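Local coordinates for metallopeptidase family protein (Thermus thermophilus, PDB 2EJQ) that is of unknown function but belongs to a zincin-like metallopeptidase family and probably binds a metal ion, at residues Arg12-Val17 and Arg23-Val28; Leu64-Ala69 and Arg98-Ser103; Ile68-Gly73 and Ala87-Thr92. The protein carries 1 engineered substitution. All blocks are in the same frame, centred on the assembly; numbering follows the deposited sequence.

Contact 1. Residues Arg12-Val17 and Arg23-Val28; sequences RLWEEV and RGLQGV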
ATOM      1  N   ARG A  12     -13.498   0.507  -1.233  1.00 48.98           N
ATOM      2  CA  ARG A  12     -14.578   0.778  -0.298  1.00 49.65           C
ATOM      3  C   ARG A  12     -13.981   1.186   1.057  1.00 53.02           C
ATOM      4  O   ARG A  12     -14.455   2.135   1.685  1.00 50.02           O
ATOM      5  CB  ARG A  12     -15.486  -0.467  -0.192  1.00 49.96           C
ATOM      6  CG  ARG A  12     -16.511  -0.451   0.933  1.00 55.12           C
ATOM      7  CD  ARG A  12     -16.976  -1.799   1.316  1.00 60.14           C
ATOM      8  NE  ARG A  12     -16.772  -2.051   2.736  1.00 68.01           N
ATOM      9  CZ  ARG A  12     -16.641  -3.253   3.271  1.00 66.76           C
ATOM     10  NH1 ARG A  12     -16.707  -4.303   2.509  1.00 77.96           N
ATOM     11  NH2 ARG A  12     -16.423  -3.392   4.568  1.00 69.98           N
ATOM     12  N   LEU A  13     -12.935   0.484   1.494  1.00 48.61           N
ATOM     13  CA  LEU A  13     -12.269   0.812   2.753  1.00 47.13           C
ATOM     14  C   LEU A  13     -11.464   2.110   2.593  1.00 48.47           C
ATOM     15  O   LEU A  13     -11.444   2.955   3.494  1.00 47.93           O
ATOM     16  CB  LEU A  13     -11.341  -0.336   3.181  1.00 46.71           C
ATOM     17  CG  LEU A  13     -11.980  -1.676   3.572  1.00 51.80           C
ATOM     18  CD1 LEU A  13     -10.896  -2.703   3.873  1.00 47.12           C
ATOM     19  CD2 LEU A  13     -12.873  -1.489   4.782  1.00 39.96           C
ATOM     20  N   TRP A  14     -10.823   2.279   1.441  1.00 41.23           N
ATOM     21  CA  TRP A  14     -10.025   3.474   1.203  1.00 46.90           C
ATOM     22  C   TRP A  14     -10.867   4.739   1.298  1.00 51.91           C
ATOM     23  O   TRP A  14     -10.396   5.760   1.814  1.00 47.38           O
ATOM     24  CB  TRP A  14      -9.333   3.403  -0.164  1.00 49.20           C
ATOM     25  CG  TRP A  14      -8.410   4.563  -0.440  1.00 48.14           C
ATOM     26  CD1 TRP A  14      -8.465   5.410  -1.508  1.00 52.29           C
ATOM     27  CD2 TRP A  14      -7.280   4.986   0.346  1.00 49.04           C
ATOM     28  NE1 TRP A  14      -7.444   6.332  -1.441  1.00 54.64           N
ATOM     29  CE2 TRP A  14      -6.702   6.096  -0.314  1.00 51.44           C
ATOM     30  CE3 TRP A  14      -6.698   4.533   1.539  1.00 47.13           C
ATOM     31  CZ2 TRP A  14      -5.575   6.763   0.177  1.00 49.38           C
ATOM     32  CZ3 TRP A  14      -5.573   5.196   2.030  1.00 49.42           C
ATOM     33  CH2 TRP A  14      -5.025   6.302   1.345  1.00 50.56           C
ATOM     34  N   GLU A  15     -12.105   4.676   0.807  1.00 50.50           N
ATOM     35  CA  GLU A  15     -12.995   5.827   0.869  1.00 57.23           C
ATOM     36  C   GLU A  15     -13.407   6.190   2.299  1.00 55.80           C
ATOM     37  O   GLU A  15     -13.788   7.326   2.548  1.00 62.57           O
ATOM     38  CB  GLU A  15     -14.252   5.595   0.028  1.00 60.36           C
ATOM     39  CG  GLU A  15     -14.097   5.881  -1.467  1.00 78.89           C
ATOM     40  CD  GLU A  15     -13.729   7.328  -1.770  1.00 83.98           C
ATOM     41  OE1 GLU A  15     -14.277   8.240  -1.108  1.00 88.12           O
ATOM     42  OE2 GLU A  15     -12.902   7.550  -2.685  1.00 84.57           O
ATOM     43  N   GLU A  16     -13.339   5.242   3.233  1.00 54.91           N
ATOM     44  CA  GLU A  16     -13.704   5.526   4.626  1.00 55.07           C
ATOM     45  C   GLU A  16     -12.632   6.388   5.264  1.00 50.62           C
ATOM     46  O   GLU A  16     -12.882   7.091   6.237  1.00 49.44           O
ATOM     47  CB  GLU A  16     -13.823   4.241   5.452  1.00 57.11           C
ATOM     48  CG  GLU A  16     -15.193   3.601   5.469  1.00 66.68           C
ATOM     49  CD  GLU A  16     -15.274   2.423   6.432  1.00 70.54           C
ATOM     50  OE1 GLU A  16     -14.948   2.601   7.626  1.00 69.07           O
ATOM     51  OE2 GLU A  16     -15.668   1.323   5.991  1.00 71.77           O
ATOM     52  N   VAL A  17     -11.430   6.312   4.706  1.00 49.58           N
ATOM     53  CA  VAL A  17     -10.294   7.059   5.209  1.00 50.11           C
ATOM     54  C   VAL A  17     -10.425   8.569   4.979  1.00 55.11           C
ATOM     55  O   VAL A  17     -10.572   9.022   3.841  1.00 51.04           O
ATOM     56  CB  VAL A  17      -8.978   6.562   4.553  1.00 49.55           C
ATOM     57  CG1 VAL A  17      -7.796   7.343   5.095  1.00 45.99           C
ATOM     58  CG2 VAL A  17      -8.788   5.071   4.818  1.00 47.74           C
ATOM     59  N   ARG A  23      -3.479  13.742   1.869  1.00 56.28           N
ATOM     60  CA  ARG A  23      -2.809  14.891   1.232  1.00 54.82           C
ATOM     61  C   ARG A  23      -1.411  14.482   0.783  1.00 50.83           C
ATOM     62  O   ARG A  23      -0.626  13.907   1.543  1.00 53.37           O
ATOM     63  CB  ARG A  23      -2.700  16.107   2.183  1.00 61.88           C
ATOM     64  CG  ARG A  23      -1.902  15.737   3.463  1.00 73.32           C
ATOM     65  CD  ARG A  23      -1.384  17.027   4.184  1.00 85.09           C
ATOM     66  NE  ARG A  23      -1.685  17.231   5.613  1.00 93.02           N
ATOM     67  CZ  ARG A  23      -1.234  16.400   6.506  1.00 98.22           C
ATOM     68  NH1 ARG A  23      -0.518  15.428   6.065  1.00100.27           N
ATOM     69  NH2 ARG A  23      -1.443  16.534   7.802  1.00100.33           N
ATOM     70  N   GLY A  24      -1.110  14.763  -0.475  1.00 49.08           N
ATOM     71  CA  GLY A  24       0.207  14.441  -0.986  1.00 49.41           C
ATOM     72  C   GLY A  24       0.297  13.044  -1.552  1.00 51.20           C
ATOM     73  O   GLY A  24       1.309  12.677  -2.152  1.00 46.75           O
ATOM     74  N   LEU A  25      -0.766  12.268  -1.349  1.00 50.00           N
ATOM     75  CA  LEU A  25      -0.825  10.891  -1.838  1.00 52.82           C
ATOM     76  C   LEU A  25      -1.769  10.786  -3.043  1.00 54.78           C
ATOM     77  O   LEU A  25      -2.934  11.204  -2.988  1.00 55.39           O
ATOM     78  CB  LEU A  25      -1.308   9.953  -0.723  1.00 54.22           C
ATOM     79  CG  LEU A  25      -1.528   8.472  -1.058  1.00 54.86           C
ATOM     80  CD1 LEU A  25      -0.190   7.774  -1.225  1.00 47.99           C
ATOM     81  CD2 LEU A  25      -2.327   7.801   0.049  1.00 53.86           C
ATOM     82  N   GLN A  26      -1.242  10.250  -4.139  1.00 53.43           N
ATOM     83  CA  GLN A  26      -2.016  10.072  -5.359  1.00 58.38           C
ATOM     84  C   GLN A  26      -3.080   8.983  -5.193  1.00 59.06           C
ATOM     85  O   GLN A  26      -4.206   9.128  -5.660  1.00 60.32           O
ATOM     86  CB  GLN A  26      -1.078   9.720  -6.524  1.00 59.83           C
ATOM     87  CG  GLN A  26      -0.173  10.871  -6.943  1.00 73.60           C
ATOM     88  CD  GLN A  26      -0.945  12.171  -7.122  1.00 77.75           C
ATOM     89  OE1 GLN A  26      -1.921  12.230  -7.872  1.00 82.89           O
ATOM     90  NE2 GLN A  26      -0.510  13.217  -6.430  1.00 79.16           N
ATOM     91  N   GLY A  27      -2.725   7.889  -4.531  1.00 57.41           N
ATOM     92  CA  GLY A  27      -3.695   6.833  -4.337  1.00 54.47           C
ATOM     93  C   GLY A  27      -3.121   5.454  -4.089  1.00 53.34           C
ATOM     94  O   GLY A  27      -1.907   5.267  -3.973  1.00 55.90           O
ATOM     95  N   VAL A  28      -4.033   4.489  -4.022  1.00 45.75           N
ATOM     96  CA  VAL A  28      -3.711   3.098  -3.775  1.00 43.59           C
ATOM     97  C   VAL A  28      -3.692   2.283  -5.077  1.00 44.49           C
ATOM     98  O   VAL A  28      -4.630   2.343  -5.877  1.00 41.86           O
ATOM     99  CB  VAL A  28      -4.761   2.486  -2.817  1.00 45.82           C
ATOM    100  CG1 VAL A  28      -4.404   1.037  -2.478  1.00 44.97           C
ATOM    101  CG2 VAL A  28      -4.863   3.341  -1.549  1.00 51.77           C
TER
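W14 reaches from the last turn of helix 3-16 to the loop and strand of 23-28 and meets V28 with the face of its indole and L25 with the edge. CG anti to the backbone N (chi1 -176°) carries the six-membered ring of W14 out to V28 CG2 and L25 CD2. V28, whose side chain crosses that of W14 obliquely, answers with one methyl: CG2 sits 3.6 Å from the centroid of the six-membered ring of W14, only 16° off the ring normal, a CH-pi contact well over the face. Its nearest ring atoms are those of the fusion bond, W14 CD2 and CE2, each 3.5 Å from V28 CG2, so the methyl lies a little to the pyrrole side of the ring centre. L25 and W14 reach toward each other from opposite directions, L25 CD2 arriving at the ring edge near its plane, 3.3 Å from W14 CH2 and 3.4 Å from W14 CZ2. One indole is thus covered on a face by one aliphatic residue and met at its rim by another. Around this pair, I68 of strand 67-71 touches both W14 and L25, while K22 makes a cation-pi contact with W14 and hydrogen-bonds W14 O through NZ. The contact joins the N-terminal helix to an outer strand of the sheet across the connection that follows the helix. No hydrogen bond crosses from 12-17 to 23-28; the contact rests on apolar packing and one CH-pi contact, and it therefore depends on shape rather than on charge.

Contact 2. Residues Leu64-Ala69 and Arg98-Ser103; sequences LGRHIA and RHHLES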
ATOM      1  N   LEU A  64       6.335  11.476 -10.045  1.00 49.75           N
ATOM      2  CA  LEU A  64       5.951  10.060 -10.027  1.00 50.86           C
ATOM      3  C   LEU A  64       4.792   9.881  -9.054  1.00 48.00           C
ATOM      4  O   LEU A  64       3.997   8.952  -9.185  1.00 50.57           O
ATOM      5  CB  LEU A  64       7.122   9.183  -9.570  1.00 50.92           C
ATOM      6  CG  LEU A  64       8.288   9.019 -10.542  1.00 48.57           C
ATOM      7  CD1 LEU A  64       9.364   8.138  -9.927  1.00 47.71           C
ATOM      8  CD2 LEU A  64       7.778   8.410 -11.829  1.00 48.11           C
ATOM      9  N   GLY A  65       4.700  10.787  -8.085  1.00 46.24           N
ATOM     10  CA  GLY A  65       3.634  10.715  -7.105  1.00 52.64           C
ATOM     11  C   GLY A  65       3.958   9.751  -5.982  1.00 55.12           C
ATOM     12  O   GLY A  65       4.968   9.047  -6.016  1.00 50.85           O
ATOM     13  N   ARG A  66       3.100   9.737  -4.970  1.00 54.72           N
ATOM     14  CA  ARG A  66       3.271   8.852  -3.833  1.00 51.48           C
ATOM     15  C   ARG A  66       2.109   7.877  -3.842  1.00 51.37           C
ATOM     16  O   ARG A  66       0.947   8.269  -4.004  1.00 50.14           O
ATOM     17  CB  ARG A  66       3.312   9.668  -2.547  1.00 47.11           C
ATOM     18  CG  ARG A  66       4.594  10.471  -2.441  1.00 50.41           C
ATOM     19  CD  ARG A  66       4.464  11.612  -1.462  1.00 49.90           C
ATOM     20  NE  ARG A  66       5.718  12.338  -1.328  1.00 46.87           N
ATOM     21  CZ  ARG A  66       6.744  11.940  -0.582  1.00 52.72           C
ATOM     22  NH1 ARG A  66       6.675  10.814   0.116  1.00 52.96           N
ATOM     23  NH2 ARG A  66       7.851  12.674  -0.538  1.00 52.57           N
ATOM     24  N   HIS A  67       2.429   6.600  -3.677  1.00 52.64           N
ATOM     25  CA  HIS A  67       1.419   5.556  -3.730  1.00 52.42           C
ATOM     26  C   HIS A  67       1.548   4.490  -2.660  1.00 49.14           C
ATOM     27  O   HIS A  67       2.625   4.252  -2.114  1.00 48.78           O
ATOM     28  CB  HIS A  67       1.498   4.835  -5.088  1.00 50.94           C
ATOM     29  CG  HIS A  67       1.634   5.761  -6.255  1.00 55.33           C
ATOM     30  ND1 HIS A  67       0.545   6.384  -6.832  1.00 49.71           N
ATOM     31  CD2 HIS A  67       2.723   6.219  -6.906  1.00 55.67           C
ATOM     32  CE1 HIS A  67       0.966   7.189  -7.790  1.00 54.85           C
ATOM     33  NE2 HIS A  67       2.282   7.113  -7.858  1.00 58.15           N
ATOM     34  N   ILE A  68       0.419   3.844  -2.391  1.00 48.29           N
ATOM     35  CA  ILE A  68       0.371   2.711  -1.488  1.00 47.26           C
ATOM     36  C   ILE A  68       0.098   1.552  -2.468  1.00 42.10           C
ATOM     37  O   ILE A  68      -0.796   1.646  -3.311  1.00 44.61           O
ATOM     38  CB  ILE A  68      -0.800   2.806  -0.490  1.00 42.62           C
ATOM     39  CG1 ILE A  68      -0.550   3.973   0.475  1.00 41.11           C
ATOM     40  CG2 ILE A  68      -0.954   1.463   0.252  1.00 40.03           C
ATOM     41  CD1 ILE A  68      -1.679   4.217   1.474  1.00 33.53           C
ATOM     42  N   ALA A  69       0.883   0.488  -2.401  1.00 40.51           N
ATOM     43  CA  ALA A  69       0.652  -0.652  -3.278  1.00 33.18           C
ATOM     44  C   ALA A  69       0.173  -1.830  -2.442  1.00 41.06           C
ATOM     45  O   ALA A  69       0.654  -2.038  -1.329  1.00 39.99           O
ATOM     46  CB  ALA A  69       1.934  -1.019  -4.004  1.00 37.43           C
ATOM     47  N   ARG A  98       0.423   5.432   7.177  1.00 47.91           N
ATOM     48  CA  ARG A  98       1.236   5.970   8.263  1.00 47.97           C
ATOM     49  C   ARG A  98       2.622   6.314   7.722  1.00 45.89           C
ATOM     50  O   ARG A  98       3.198   7.329   8.087  1.00 37.95           O
ATOM     51  CB  ARG A  98       1.365   4.967   9.408  1.00 48.76           C
ATOM     52  CG  ARG A  98       2.197   5.504  10.556  1.00 58.81           C
ATOM     53  CD  ARG A  98       2.413   4.486  11.649  1.00 63.29           C
ATOM     54  NE  ARG A  98       3.836   4.259  11.864  1.00 77.67           N
ATOM     55  CZ  ARG A  98       4.330   3.410  12.758  1.00 85.92           C
ATOM     56  NH1 ARG A  98       3.511   2.704  13.528  1.00 87.54           N
ATOM     57  NH2 ARG A  98       5.643   3.265  12.880  1.00 86.31           N
ATOM     58  N   HIS A  99       3.155   5.462   6.846  1.00 40.29           N
ATOM     59  CA  HIS A  99       4.459   5.723   6.251  1.00 43.16           C
ATOM     60  C   HIS A  99       4.437   6.972   5.380  1.00 44.98           C
ATOM     61  O   HIS A  99       5.432   7.679   5.281  1.00 40.11           O
ATOM     62  CB  HIS A  99       4.895   4.522   5.417  1.00 46.67           C
ATOM     63  CG  HIS A  99       5.194   3.308   6.238  1.00 53.10           C
ATOM     64  ND1 HIS A  99       5.164   2.030   5.725  1.00 54.31           N
ATOM     65  CD2 HIS A  99       5.543   3.183   7.541  1.00 52.33           C
ATOM     66  CE1 HIS A  99       5.481   1.167   6.676  1.00 59.92           C
ATOM     67  NE2 HIS A  99       5.715   1.844   7.787  1.00 59.02           N
ATOM     68  N   HIS A 100       3.297   7.226   4.745  1.00 43.38           N
ATOM     69  CA  HIS A 100       3.131   8.389   3.886  1.00 46.72           C
ATOM     70  C   HIS A 100       3.232   9.650   4.728  1.00 48.76           C
ATOM     71  O   HIS A 100       3.940  10.589   4.367  1.00 45.85           O
ATOM     72  CB  HIS A 100       1.765   8.361   3.187  1.00 45.36           C
ATOM     73  CG  HIS A 100       1.416   9.637   2.477  1.00 47.68           C
ATOM     74  ND1 HIS A 100       2.109  10.095   1.377  1.00 47.74           N
ATOM     75  CD2 HIS A 100       0.449  10.554   2.719  1.00 48.31           C
ATOM     76  CE1 HIS A 100       1.586  11.238   0.974  1.00 44.56           C
ATOM     77  NE2 HIS A 100       0.579  11.541   1.770  1.00 43.45           N
ATOM     78  N   LEU A 101       2.517   9.661   5.852  1.00 44.97           N
ATOM     79  CA  LEU A 101       2.527  10.817   6.729  1.00 47.41           C
ATOM     80  C   LEU A 101       3.928  11.057   7.268  1.00 45.49           C
ATOM     81  O   LEU A 101       4.378  12.192   7.334  1.00 47.57           O
ATOM     82  CB  LEU A 101       1.530  10.639   7.886  1.00 49.24           C
ATOM     83  CG  LEU A 101       0.039  10.556   7.519  1.00 52.06           C
ATOM     84  CD1 LEU A 101      -0.791  10.303   8.762  1.00 54.27           C
ATOM     85  CD2 LEU A 101      -0.395  11.838   6.874  1.00 57.69           C
ATOM     86  N   GLU A 102       4.625   9.990   7.640  1.00 42.54           N
ATOM     87  CA  GLU A 102       5.974  10.131   8.171  1.00 46.31           C
ATOM     88  C   GLU A 102       6.953  10.593   7.102  1.00 47.20           C
ATOM     89  O   GLU A 102       7.909  11.295   7.400  1.00 48.09           O
ATOM     90  CB  GLU A 102       6.443   8.813   8.780  1.00 45.56           C
ATOM     91  CG  GLU A 102       5.560   8.329   9.904  1.00 55.39           C
ATOM     92  CD  GLU A 102       6.027   7.009  10.485  1.00 60.38           C
ATOM     93  OE1 GLU A 102       6.554   6.175   9.719  1.00 58.37           O
ATOM     94  OE2 GLU A 102       5.853   6.800  11.703  1.00 66.32           O
ATOM     95  N   SER A 103       6.702  10.205   5.857  1.00 47.01           N
ATOM     96  CA  SER A 103       7.558  10.604   4.745  1.00 50.98           C
ATOM     97  C   SER A 103       7.371  12.092   4.412  1.00 53.58           C
ATOM     98  O   SER A 103       8.318  12.765   4.013  1.00 54.56           O
ATOM     99  CB  SER A 103       7.245   9.757   3.511  1.00 54.24           C
ATOM    100  OG  SER A 103       8.073  10.123   2.417  1.00 56.80           O
TER
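The imidazole of H100 meets R66 at its edge, where R66 CD lies in the ring plane, 3.8 Å from H100 CE1. S103 OG in turn stands at the edge of the R66 guanidinium, 19° out of its plane. The guanidinium and imidazole planes are 61° apart. H100 and S103 belong to helix 85-105, which carries an HExxH pattern (H95, E96, H99) consistent with the metal-binding helix of zincins, although no metal is bound to it here. R66 leads into strand 67-71; it crosses H100 at about a right angle, and its chain, extended from CG to NE, carries the guanidinium past the ring to S103. The polar ends have further partners: Y49 OH bonds both H100 ND1 and R66 NH1, R23 O takes H100 NE2, E62 forms a salt bridge with R66 NH2, and D51 OD2 bonds S103 OG. A leucine at R66 would probably leave E62 without its charged mate and take from S103 OG and Y49 OH the NH1 they share. The one hydrogen bond directly between 64-69 and 98-103 is R66 NH1 to S103 OG, 2.8 Å long and bent to 146° at the hydrogen.

Contact 3. Residues Ile68-Gly73 and Ala87-Thr92; sequences IALYYG and AEVWET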
ATOM      1  N   ILE A  68       0.419   3.844  -2.391  1.00 48.29           N
ATOM      2  CA  ILE A  68       0.371   2.711  -1.488  1.00 47.26           C
ATOM      3  C   ILE A  68       0.098   1.552  -2.468  1.00 42.10           C
ATOM      4  O   ILE A  68      -0.796   1.646  -3.311  1.00 44.61           O
ATOM      5  CB  ILE A  68      -0.800   2.806  -0.490  1.00 42.62           C
ATOM      6  CG1 ILE A  68      -0.550   3.973   0.475  1.00 41.11           C
ATOM      7  CG2 ILE A  68      -0.954   1.463   0.252  1.00 40.03           C
ATOM      8  CD1 ILE A  68      -1.679   4.217   1.474  1.00 33.53           C
ATOM      9  N   ALA A  69       0.883   0.488  -2.401  1.00 40.51           N
ATOM     10  CA  ALA A  69       0.652  -0.652  -3.278  1.00 33.18           C
ATOM     11  C   ALA A  69       0.173  -1.830  -2.442  1.00 41.06           C
ATOM     12  O   ALA A  69       0.654  -2.038  -1.329  1.00 39.99           O
ATOM     13  CB  ALA A  69       1.934  -1.019  -4.004  1.00 37.43           C
ATOM     14  N   LEU A  70      -0.788  -2.581  -2.976  1.00 40.16           N
ATOM     15  CA  LEU A  70      -1.303  -3.768  -2.308  1.00 41.86           C
ATOM     16  C   LEU A  70      -1.042  -4.951  -3.245  1.00 44.86           C
ATOM     17  O   LEU A  70      -1.200  -4.834  -4.463  1.00 43.83           O
ATOM     18  CB  LEU A  70      -2.803  -3.633  -2.014  1.00 44.43           C
ATOM     19  CG  LEU A  70      -3.229  -2.708  -0.858  1.00 50.33           C
ATOM     20  CD1 LEU A  70      -4.737  -2.764  -0.677  1.00 46.49           C
ATOM     21  CD2 LEU A  70      -2.553  -3.135   0.421  1.00 52.52           C
ATOM     22  N   TYR A  71      -0.621  -6.080  -2.682  1.00 39.26           N
ATOM     23  CA  TYR A  71      -0.327  -7.260  -3.483  1.00 40.96           C
ATOM     24  C   TYR A  71      -1.354  -8.349  -3.183  1.00 41.27           C
ATOM     25  O   TYR A  71      -1.269  -9.028  -2.163  1.00 39.06           O
ATOM     26  CB  TYR A  71       1.085  -7.742  -3.160  1.00 39.20           C
ATOM     27  CG  TYR A  71       2.123  -6.675  -3.423  1.00 47.15           C
ATOM     28  CD1 TYR A  71       2.408  -6.267  -4.724  1.00 50.05           C
ATOM     29  CD2 TYR A  71       2.778  -6.028  -2.369  1.00 42.52           C
ATOM     30  CE1 TYR A  71       3.308  -5.248  -4.974  1.00 49.43           C
ATOM     31  CE2 TYR A  71       3.681  -5.007  -2.613  1.00 51.22           C
ATOM     32  CZ  TYR A  71       3.939  -4.619  -3.920  1.00 50.49           C
ATOM     33  OH  TYR A  71       4.812  -3.590  -4.176  1.00 47.54           O
ATOM     34  N   TYR A  72      -2.324  -8.504  -4.079  1.00 39.59           N
ATOM     35  CA  TYR A  72      -3.362  -9.509  -3.903  1.00 43.58           C
ATOM     36  C   TYR A  72      -2.785 -10.914  -3.748  1.00 42.17           C
ATOM     37  O   TYR A  72      -3.260 -11.695  -2.927  1.00 36.61           O
ATOM     38  CB  TYR A  72      -4.337  -9.467  -5.078  1.00 45.91           C
ATOM     39  CG  TYR A  72      -5.419 -10.522  -5.012  1.00 46.64           C
ATOM     40  CD1 TYR A  72      -6.337 -10.535  -3.964  1.00 47.12           C
ATOM     41  CD2 TYR A  72      -5.528 -11.503  -6.002  1.00 44.27           C
ATOM     42  CE1 TYR A  72      -7.338 -11.494  -3.900  1.00 50.39           C
ATOM     43  CE2 TYR A  72      -6.530 -12.473  -5.950  1.00 44.05           C
ATOM     44  CZ  TYR A  72      -7.435 -12.460  -4.894  1.00 53.51           C
ATOM     45  OH  TYR A  72      -8.459 -13.382  -4.835  1.00 49.51           O
ATOM     46  N   GLY A  73      -1.751 -11.229  -4.521  1.00 41.75           N
ATOM     47  CA  GLY A  73      -1.144 -12.547  -4.429  1.00 43.30           C
ATOM     48  C   GLY A  73      -0.561 -12.850  -3.058  1.00 47.30           C
ATOM     49  O   GLY A  73      -0.584 -13.997  -2.603  1.00 45.39           O
ATOM     50  N   ALA A  87     -10.393  -6.995   7.682  1.00 46.12           N
ATOM     51  CA  ALA A  87      -9.470  -6.632   8.744  1.00 41.49           C
ATOM     52  C   ALA A  87      -8.044  -6.531   8.219  1.00 46.10           C
ATOM     53  O   ALA A  87      -7.311  -5.619   8.594  1.00 44.09           O
ATOM     54  CB  ALA A  87      -9.540  -7.644   9.864  1.00 36.13           C
ATOM     55  N   GLU A  88      -7.654  -7.461   7.350  1.00 42.17           N
ATOM     56  CA  GLU A  88      -6.305  -7.469   6.789  1.00 43.48           C
ATOM     57  C   GLU A  88      -6.026  -6.298   5.821  1.00 43.06           C
ATOM     58  O   GLU A  88      -4.953  -5.712   5.857  1.00 43.72           O
ATOM     59  CB  GLU A  88      -6.045  -8.805   6.090  1.00 48.51           C
ATOM     60  CG  GLU A  88      -6.124 -10.028   7.008  1.00 55.83           C
ATOM     61  CD  GLU A  88      -4.860 -10.239   7.831  1.00 56.24           C
ATOM     62  OE1 GLU A  88      -3.812  -9.661   7.477  1.00 60.25           O
ATOM     63  OE2 GLU A  88      -4.906 -10.999   8.823  1.00 60.25           O
ATOM     64  N   VAL A  89      -6.984  -5.964   4.966  1.00 36.74           N
ATOM     65  CA  VAL A  89      -6.817  -4.854   4.035  1.00 42.79           C
ATOM     66  C   VAL A  89      -6.769  -3.528   4.822  1.00 47.98           C
ATOM     67  O   VAL A  89      -5.922  -2.660   4.578  1.00 40.38           O
ATOM     68  CB  VAL A  89      -7.991  -4.788   3.028  1.00 39.40           C
ATOM     69  CG1 VAL A  89      -7.927  -3.501   2.240  1.00 42.26           C
ATOM     70  CG2 VAL A  89      -7.930  -5.975   2.078  1.00 39.79           C
ATOM     71  N   TRP A  90      -7.693  -3.386   5.763  1.00 43.27           N
ATOM     72  CA  TRP A  90      -7.771  -2.199   6.597  1.00 41.87           C
ATOM     73  C   TRP A  90      -6.410  -1.890   7.204  1.00 42.70           C
ATOM     74  O   TRP A  90      -5.845  -0.815   7.005  1.00 45.93           O
ATOM     75  CB  TRP A  90      -8.796  -2.425   7.706  1.00 41.91           C
ATOM     76  CG  TRP A  90      -8.955  -1.271   8.645  1.00 48.48           C
ATOM     77  CD1 TRP A  90      -8.512  -1.194   9.935  1.00 51.56           C
ATOM     78  CD2 TRP A  90      -9.690  -0.069   8.401  1.00 44.91           C
ATOM     79  NE1 TRP A  90      -8.935  -0.023  10.515  1.00 50.03           N
ATOM     80  CE2 TRP A  90      -9.659   0.688   9.593  1.00 52.99           C
ATOM     81  CE3 TRP A  90     -10.373   0.443   7.290  1.00 45.83           C
ATOM     82  CZ2 TRP A  90     -10.292   1.925   9.709  1.00 46.92           C
ATOM     83  CZ3 TRP A  90     -11.001   1.670   7.405  1.00 52.98           C
ATOM     84  CH2 TRP A  90     -10.954   2.399   8.607  1.00 51.77           C
ATOM     85  N   GLU A  91      -5.886  -2.862   7.931  1.00 40.39           N
ATOM     86  CA  GLU A  91      -4.600  -2.758   8.602  1.00 43.24           C
ATOM     87  C   GLU A  91      -3.433  -2.440   7.659  1.00 42.93           C
ATOM     88  O   GLU A  91      -2.614  -1.567   7.936  1.00 39.39           O
ATOM     89  CB  GLU A  91      -4.350  -4.067   9.363  1.00 39.99           C
ATOM     90  CG  GLU A  91      -3.089  -4.112  10.203  1.00 51.75           C
ATOM     91  CD  GLU A  91      -3.028  -2.983  11.226  1.00 61.05           C
ATOM     92  OE1 GLU A  91      -4.068  -2.727  11.887  1.00 55.03           O
ATOM     93  OE2 GLU A  91      -1.944  -2.358  11.367  1.00 55.13           O
ATOM     94  N   THR A  92      -3.363  -3.143   6.535  1.00 42.91           N
ATOM     95  CA  THR A  92      -2.280  -2.929   5.569  1.00 41.44           C
ATOM     96  C   THR A  92      -2.314  -1.518   4.962  1.00 43.04           C
ATOM     97  O   THR A  92      -1.300  -0.836   4.874  1.00 38.90           O
ATOM     98  CB  THR A  92      -2.350  -3.974   4.456  1.00 41.55           C
ATOM     99  OG1 THR A  92      -2.242  -5.283   5.034  1.00 40.18           O
ATOM    100  CG2 THR A  92      -1.231  -3.771   3.452  1.00 42.37           C
TER
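L70 and T92 meet methyl to methyl: L70 CD2 is 3.4 Å from T92 CG2, tighter than usual for two carbons. The fork of the leucine is shared between two residues one helical turn apart. Its CB points toward helix 85-105, and chi1 of -75°, with CG anti to the carbonyl carbon, sets the fork with CD2 against T92, while L70 CD1 approaches V89 CG1 more loosely, at 4.4 Å. The threonine uses its two branches for different jobs. Its CG2 stands anti to the backbone N and faces the strand, whereas its OG1, beside that N, turns back along the helix and donates to E88 O at 2.9 Å, a common way for a helical threonine to satisfy its hydroxyl. The same carbonyl accepts T92 N from the opposite face of its plane, at 3.1 Å. Two donors thus grip E88 O, and the hydroxyl bond probably helps hold the rotation that points the methyl at L70. The V89 side chain is about 10 Å from that of A79, part of a magnesium site seen in this protein but empty in this chain. Strand 67-71 is the middle one of the mixed sheet and runs straight into helix 72-78, with Y71 at the N-cap position. From that helix F75 touches both V89 and T92, while helix 3-16 lays V10 against L70 and F6 and L13 against V89.

In the fold
From the N terminus, contact 1 comes first: it closes the loop between helix 3-16 and strand 27-31, with five residues between its segments, and is finished before the other two begin. Contacts 2 and 3 both start on strand 67-71, sharing I68 and A69, and both end on helix 85-105. Contact 3 returns after 13 residues, taking in helix 72-78; it overlaps the first segment of contact 2 and lies within its outer limits, 64 to 103. Contact 1 is tied to contact 2 by a probable hydrogen bond between Q26 N and R66 O, and to contact 3 by another between G27 O and I68 N. Together they bind helices 3-16 and 85-105 to the sheet.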